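PDB 5H3K: Slr0280 protein from Synechocystis sp., which is of unknown function but carries a domain of the phosphodiester glycosidase (NAGPA) type, and so probably acts on glycosidic phosphodiesters. Local coordinates for residues Ser47-Asp59 and Tyr63-Gln75. Numbering follows the deposited sequence.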
loop_
_atom_site.group_PDB
_atom_site.type_symbol
_atom_site.label_atom_id
_atom_site.label_comp_id
_atom_site.label_asym_id
_atom_site.label_seq_id
_atom_site.Cartn_x
_atom_site.Cartn_y
_atom_site.Cartn_z
ATOM N N SER A 47 15.229 -22.072 -5.361
ATOM C CA SER A 47 16.012 -22.710 -6.414
ATOM C C SER A 47 16.069 -21.866 -7.695
ATOM O O SER A 47 16.697 -22.260 -8.685
ATOM C CB SER A 47 15.464 -24.111 -6.718
ATOM O OG SER A 47 14.123 -24.061 -7.181
ATOM N N ASP A 48 15.422 -20.703 -7.670
ATOM C CA ASP A 48 15.386 -19.819 -8.838
ATOM C C ASP A 48 16.712 -19.076 -9.062
ATOM O O ASP A 48 17.052 -18.701 -10.190
ATOM C CB ASP A 48 14.243 -18.810 -8.702
ATOM C CG ASP A 48 12.905 -19.476 -8.429
ATOM O OD1 ASP A 48 12.146 -19.717 -9.394
ATOM O OD2 ASP A 48 12.612 -19.756 -7.246
ATOM N N PHE A 49 17.467 -18.886 -7.986
ATOM C CA PHE A 49 18.631 -18.018 -8.019
ATOM C C PHE A 49 19.849 -18.692 -7.409
ATOM O O PHE A 49 19.722 -19.449 -6.450
ATOM C CB PHE A 49 18.331 -16.751 -7.224
ATOM C CG PHE A 49 17.323 -15.848 -7.871
ATOM C CD1 PHE A 49 17.359 -15.609 -9.237
ATOM C CD2 PHE A 49 16.345 -15.228 -7.107
ATOM C CE1 PHE A 49 16.436 -14.760 -9.840
ATOM C CE2 PHE A 49 15.410 -14.378 -7.697
ATOM C CZ PHE A 49 15.458 -14.145 -9.065
ATOM N N ILE A 50 21.026 -18.403 -7.959
ATOM C CA ILE A 50 22.278 -18.845 -7.351
ATOM C C ILE A 50 22.638 -17.918 -6.198
ATOM O O ILE A 50 23.100 -18.368 -5.150
ATOM C CB ILE A 50 23.428 -18.888 -8.369
ATOM C CG1 ILE A 50 23.042 -19.789 -9.540
ATOM C CG2 ILE A 50 24.704 -19.406 -7.707
ATOM C CD1 ILE A 50 23.635 -19.381 -10.861
ATOM N N GLN A 51 22.430 -16.619 -6.406
ATOM C CA GLN A 51 22.522 -15.632 -5.338
ATOM C C GLN A 51 21.361 -14.656 -5.454
ATOM O O GLN A 51 20.806 -14.473 -6.533
ATOM C CB GLN A 51 23.830 -14.851 -5.425
ATOM C CG GLN A 51 25.059 -15.628 -5.008
ATOM C CD GLN A 51 26.268 -14.740 -4.884
ATOM O OE1 GLN A 51 26.356 -13.917 -3.971
ATOM N NE2 GLN A 51 27.207 -14.886 -5.809
ATOM N N GLN A 52 21.014 -14.010 -4.349
ATOM C CA GLN A 52 19.914 -13.050 -4.360
ATOM C C GLN A 52 19.972 -12.149 -3.140
ATOM O O GLN A 52 20.575 -12.507 -2.120
ATOM C CB GLN A 52 18.574 -13.784 -4.392
ATOM C CG GLN A 52 18.351 -14.678 -3.193
ATOM C CD GLN A 52 17.154 -15.575 -3.364
ATOM O OE1 GLN A 52 17.289 -16.791 -3.504
ATOM N NE2 GLN A 52 15.970 -14.985 -3.352
ATOM N N GLY A 53 19.340 -10.983 -3.245
ATOM C CA GLY A 53 19.303 -10.052 -2.133
ATOM C C GLY A 53 18.283 -8.942 -2.317
ATOM O O GLY A 53 17.585 -8.880 -3.335
ATOM N N ASN A 54 18.203 -8.060 -1.326
ATOM C CA ASN A 54 17.214 -6.984 -1.334
ATOM C C ASN A 54 17.846 -5.588 -1.336
ATOM O O ASN A 54 17.150 -4.586 -1.173
ATOM C CB ASN A 54 16.240 -7.146 -0.157
ATOM C CG ASN A 54 16.936 -7.041 1.191
ATOM O OD1 ASN A 54 18.163 -7.058 1.270
ATOM N ND2 ASN A 54 16.155 -6.936 2.259
ATOM N N GLN A 55 19.165 -5.527 -1.534
ATOM C CA GLN A 55 19.884 -4.257 -1.594
ATOM C C GLN A 55 20.824 -4.187 -2.791
ATOM O O GLN A 55 21.436 -5.181 -3.176
ATOM C CB GLN A 55 20.726 -4.065 -0.331
ATOM C CG GLN A 55 19.977 -4.262 0.977
ATOM C CD GLN A 55 19.937 -3.007 1.799
ATOM O OE1 GLN A 55 20.811 -2.767 2.635
ATOM N NE2 GLN A 55 18.929 -2.180 1.559
ATOM N N ILE A 56 20.945 -2.995 -3.365
ATOM C CA ILE A 56 21.994 -2.716 -4.336
ATOM C C ILE A 56 22.802 -1.559 -3.781
ATOM O O ILE A 56 22.285 -0.758 -2.992
ATOM C CB ILE A 56 21.442 -2.390 -5.744
ATOM C CG1 ILE A 56 20.545 -1.150 -5.726
ATOM C CG2 ILE A 56 20.684 -3.589 -6.305
ATOM C CD1 ILE A 56 20.191 -0.639 -7.130
ATOM N N SER A 57 24.073 -1.481 -4.160
ATOM C CA SER A 57 24.930 -0.407 -3.677
ATOM C C SER A 57 25.393 0.454 -4.839
ATOM O O SER A 57 25.853 -0.062 -5.854
ATOM C CB SER A 57 26.131 -0.979 -2.933
ATOM O OG SER A 57 26.951 0.075 -2.475
ATOM N N ILE A 58 25.246 1.771 -4.697
ATOM C CA ILE A 58 25.688 2.725 -5.707
ATOM C C ILE A 58 26.489 3.834 -5.028
ATOM O O ILE A 58 25.965 4.522 -4.146
ATOM C CB ILE A 58 24.493 3.389 -6.418
ATOM C CG1 ILE A 58 23.610 2.342 -7.108
ATOM C CG2 ILE A 58 24.982 4.412 -7.422
ATOM C CD1 ILE A 58 22.385 2.937 -7.796
ATOM N N ASP A 59 27.743 4.011 -5.438
ATOM C CA ASP A 59 28.620 5.005 -4.815
ATOM C C ASP A 59 28.650 4.853 -3.284
ATOM O O ASP A 59 28.591 5.835 -2.555
ATOM C CB ASP A 59 28.203 6.429 -5.222
ATOM C CG ASP A 59 29.233 7.481 -4.834
ATOM O OD1 ASP A 59 30.382 7.098 -4.516
ATOM O OD2 ASP A 59 28.898 8.689 -4.852
ATOM N N TYR A 63 20.544 0.865 -1.410
ATOM C CA TYR A 63 19.152 1.188 -1.723
ATOM C C TYR A 63 18.347 -0.109 -1.776
ATOM O O TYR A 63 18.884 -1.156 -2.131
ATOM C CB TYR A 63 19.083 1.938 -3.055
ATOM C CG TYR A 63 19.867 3.222 -3.051
ATOM C CD1 TYR A 63 21.149 3.283 -3.588
ATOM C CD2 TYR A 63 19.338 4.373 -2.488
ATOM C CE1 TYR A 63 21.880 4.467 -3.576
ATOM C CE2 TYR A 63 20.053 5.555 -2.470
ATOM C CZ TYR A 63 21.321 5.600 -3.019
ATOM O OH TYR A 63 22.031 6.781 -3.001
ATOM N N PRO A 64 17.063 -0.055 -1.381
ATOM C CA PRO A 64 16.207 -1.249 -1.348
ATOM C C PRO A 64 15.750 -1.654 -2.752
ATOM O O PRO A 64 14.754 -1.133 -3.259
ATOM C CB PRO A 64 15.011 -0.793 -0.516
ATOM C CG PRO A 64 14.930 0.709 -0.790
ATOM C CD PRO A 64 16.363 1.158 -0.912
ATOM N N VAL A 65 16.493 -2.560 -3.381
ATOM C CA VAL A 65 16.149 -3.072 -4.701
ATOM C C VAL A 65 16.355 -4.585 -4.714
ATOM O O VAL A 65 17.449 -5.065 -4.394
ATOM C CB VAL A 65 17.020 -2.450 -5.820
ATOM C CG1 VAL A 65 16.707 -3.115 -7.165
ATOM C CG2 VAL A 65 16.812 -0.947 -5.909
ATOM N N ALA A 66 15.317 -5.337 -5.078
ATOM C CA ALA A 66 15.452 -6.787 -5.165
ATOM C C ALA A 66 16.332 -7.160 -6.358
ATOM O O ALA A 66 16.194 -6.595 -7.447
ATOM C CB ALA A 66 14.079 -7.446 -5.288
ATOM N N TRP A 67 17.238 -8.110 -6.156
ATOM C CA TRP A 67 18.055 -8.613 -7.253
ATOM C C TRP A 67 18.234 -10.118 -7.133
ATOM O O TRP A 67 18.080 -10.701 -6.049
ATOM C CB TRP A 67 19.423 -7.914 -7.291
ATOM C CG TRP A 67 20.216 -8.174 -6.070
ATOM C CD1 TRP A 67 20.206 -7.448 -4.918
ATOM C CD2 TRP A 67 21.140 -9.252 -5.861
ATOM N NE1 TRP A 67 21.063 -8.009 -4.002
ATOM C CE2 TRP A 67 21.651 -9.115 -4.557
ATOM C CE3 TRP A 67 21.584 -10.316 -6.652
ATOM C CZ2 TRP A 67 22.584 -10.008 -4.022
ATOM C CZ3 TRP A 67 22.514 -11.198 -6.120
ATOM C CH2 TRP A 67 22.996 -11.041 -4.817
ATOM N N GLY A 68 18.532 -10.745 -8.262
ATOM C CA GLY A 68 18.858 -12.158 -8.286
ATOM C C GLY A 68 19.792 -12.459 -9.443
ATOM O O GLY A 68 19.773 -11.766 -10.464
ATOM N N GLN A 69 20.623 -13.484 -9.277
ATOM C CA GLN A 69 21.522 -13.919 -10.334
ATOM C C GLN A 69 21.299 -15.392 -10.614
ATOM O O GLN A 69 21.072 -16.180 -9.692
ATOM C CB GLN A 69 22.986 -13.651 -9.957
ATOM C CG GLN A 69 23.393 -12.197 -10.091
ATOM C CD GLN A 69 24.837 -11.944 -9.686
ATOM O OE1 GLN A 69 25.377 -12.612 -8.801
ATOM N NE2 GLN A 69 25.470 -10.973 -10.338
ATOM N N TRP A 70 21.350 -15.756 -11.892
ATOM C CA TRP A 70 21.131 -17.139 -12.290
ATOM C C TRP A 70 21.986 -17.525 -13.491
ATOM O O TRP A 70 22.636 -16.677 -14.106
ATOM C CB TRP A 70 19.649 -17.389 -12.593
ATOM C CG TRP A 70 19.131 -16.625 -13.775
ATOM C CD1 TRP A 70 19.042 -17.065 -15.063
ATOM C CD2 TRP A 70 18.625 -15.285 -13.773
ATOM N NE1 TRP A 70 18.506 -16.084 -15.863
ATOM C CE2 TRP A 70 18.249 -14.977 -15.097
ATOM C CE3 TRP A 70 18.466 -14.309 -12.782
ATOM C CZ2 TRP A 70 17.711 -13.736 -15.455
ATOM C CZ3 TRP A 70 17.931 -13.075 -13.141
ATOM C CH2 TRP A 70 17.562 -12.803 -14.464
ATOM N N GLN A 71 21.969 -18.817 -13.814
ATOM C CA GLN A 71 22.716 -19.363 -14.942
ATOM C C GLN A 71 21.832 -19.521 -16.170
ATOM O O GLN A 71 20.769 -20.141 -16.105
ATOM C CB GLN A 71 23.277 -20.735 -14.571
ATOM C CG GLN A 71 24.680 -20.725 -14.010
ATOM C CD GLN A 71 25.552 -21.772 -14.678
ATOM O OE1 GLN A 71 26.210 -21.490 -15.681
ATOM N NE2 GLN A 71 25.541 -22.994 -14.144
ATOM N N GLU A 72 22.273 -18.975 -17.294
ATOM C CA GLU A 72 21.517 -19.107 -18.529
ATOM C C GLU A 72 22.461 -19.132 -19.730
ATOM O O GLU A 72 23.116 -18.132 -20.040
ATOM C CB GLU A 72 20.490 -17.972 -18.660
ATOM C CG GLU A 72 19.428 -18.220 -19.715
ATOM C CD GLU A 72 18.487 -17.042 -19.911
ATOM O OE1 GLU A 72 18.218 -16.305 -18.933
ATOM O OE2 GLU A 72 18.017 -16.853 -21.055
ATOM N N GLY A 73 22.532 -20.282 -20.399
ATOM C CA GLY A 73 23.418 -20.445 -21.537
ATOM C C GLY A 73 24.872 -20.364 -21.111
ATOM O O GLY A 73 25.684 -19.680 -21.744
ATOM N N GLY A 74 25.193 -21.053 -20.019
ATOM C CA GLY A 74 26.540 -21.056 -19.476
ATOM C C GLY A 74 27.029 -19.723 -18.927
ATOM O O GLY A 74 28.203 -19.596 -18.564
ATOM N N GLN A 75 26.136 -18.733 -18.862
ATOM C CA GLN A 75 26.480 -17.389 -18.391
ATOM C C GLN A 75 25.770 -17.041 -17.090
ATOM O O GLN A 75 24.688 -17.551 -16.806
ATOM C CB GLN A 75 26.077 -16.338 -19.426
ATOM C CG GLN A 75 26.873 -16.322 -20.713
ATOM C CD GLN A 75 26.384 -15.229 -21.641
ATOM O OE1 GLN A 75 25.777 -14.249 -21.196
ATOM N NE2 GLN A 75 26.627 -15.396 -22.938
HETATM O O HOH W 1 24.607 6.747 -4.046
#
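The indole of W67 lies flat against the backbone of Q52 and G53, with G53 N 3.2 Å above the ring plane, while the F49 ring receives G68 CA over the centre of one face, a CH-pi contact only 7° off the ring normal. At the rim of F49, CE1 meets W70 CE3 at 3.6 Å, and Y124 packs edge-to-face with the same phenyl ring. W67 and W70 belong to the second strand of an antiparallel beta hairpin, and F49 precedes the first arm, which turns a corner at N54. Two pairs of reciprocal backbone bonds fix the register: G53 with W67, and I56 with Y63. A classic beta bulge sets I50 and Q51 opposite Q69, since I50 N donates to Q69 O (2.8 Å) and Q69 N to Q51 O.

W67 CG sits between its own backbone N and carbonyl carbon (chi1 63°), which folds the indole back across the neighbouring strand; its NE1 donates to N142 O. With alanine in place of W67, the G53 backbone would probably lose its flat cover and N142 O its donor. Both glycines fit their places: a CB on G53 would clash with W67 NE1, one on G68 with F49 CZ. Beyond the corner, I56 CD1 packs on V65 CG2 at 3.6 Å, beside helix 82-89. At the far end a water in the Y63 ring plane lies 2.8 Å from Y63 OH and donates to I58 O at 2.6 Å.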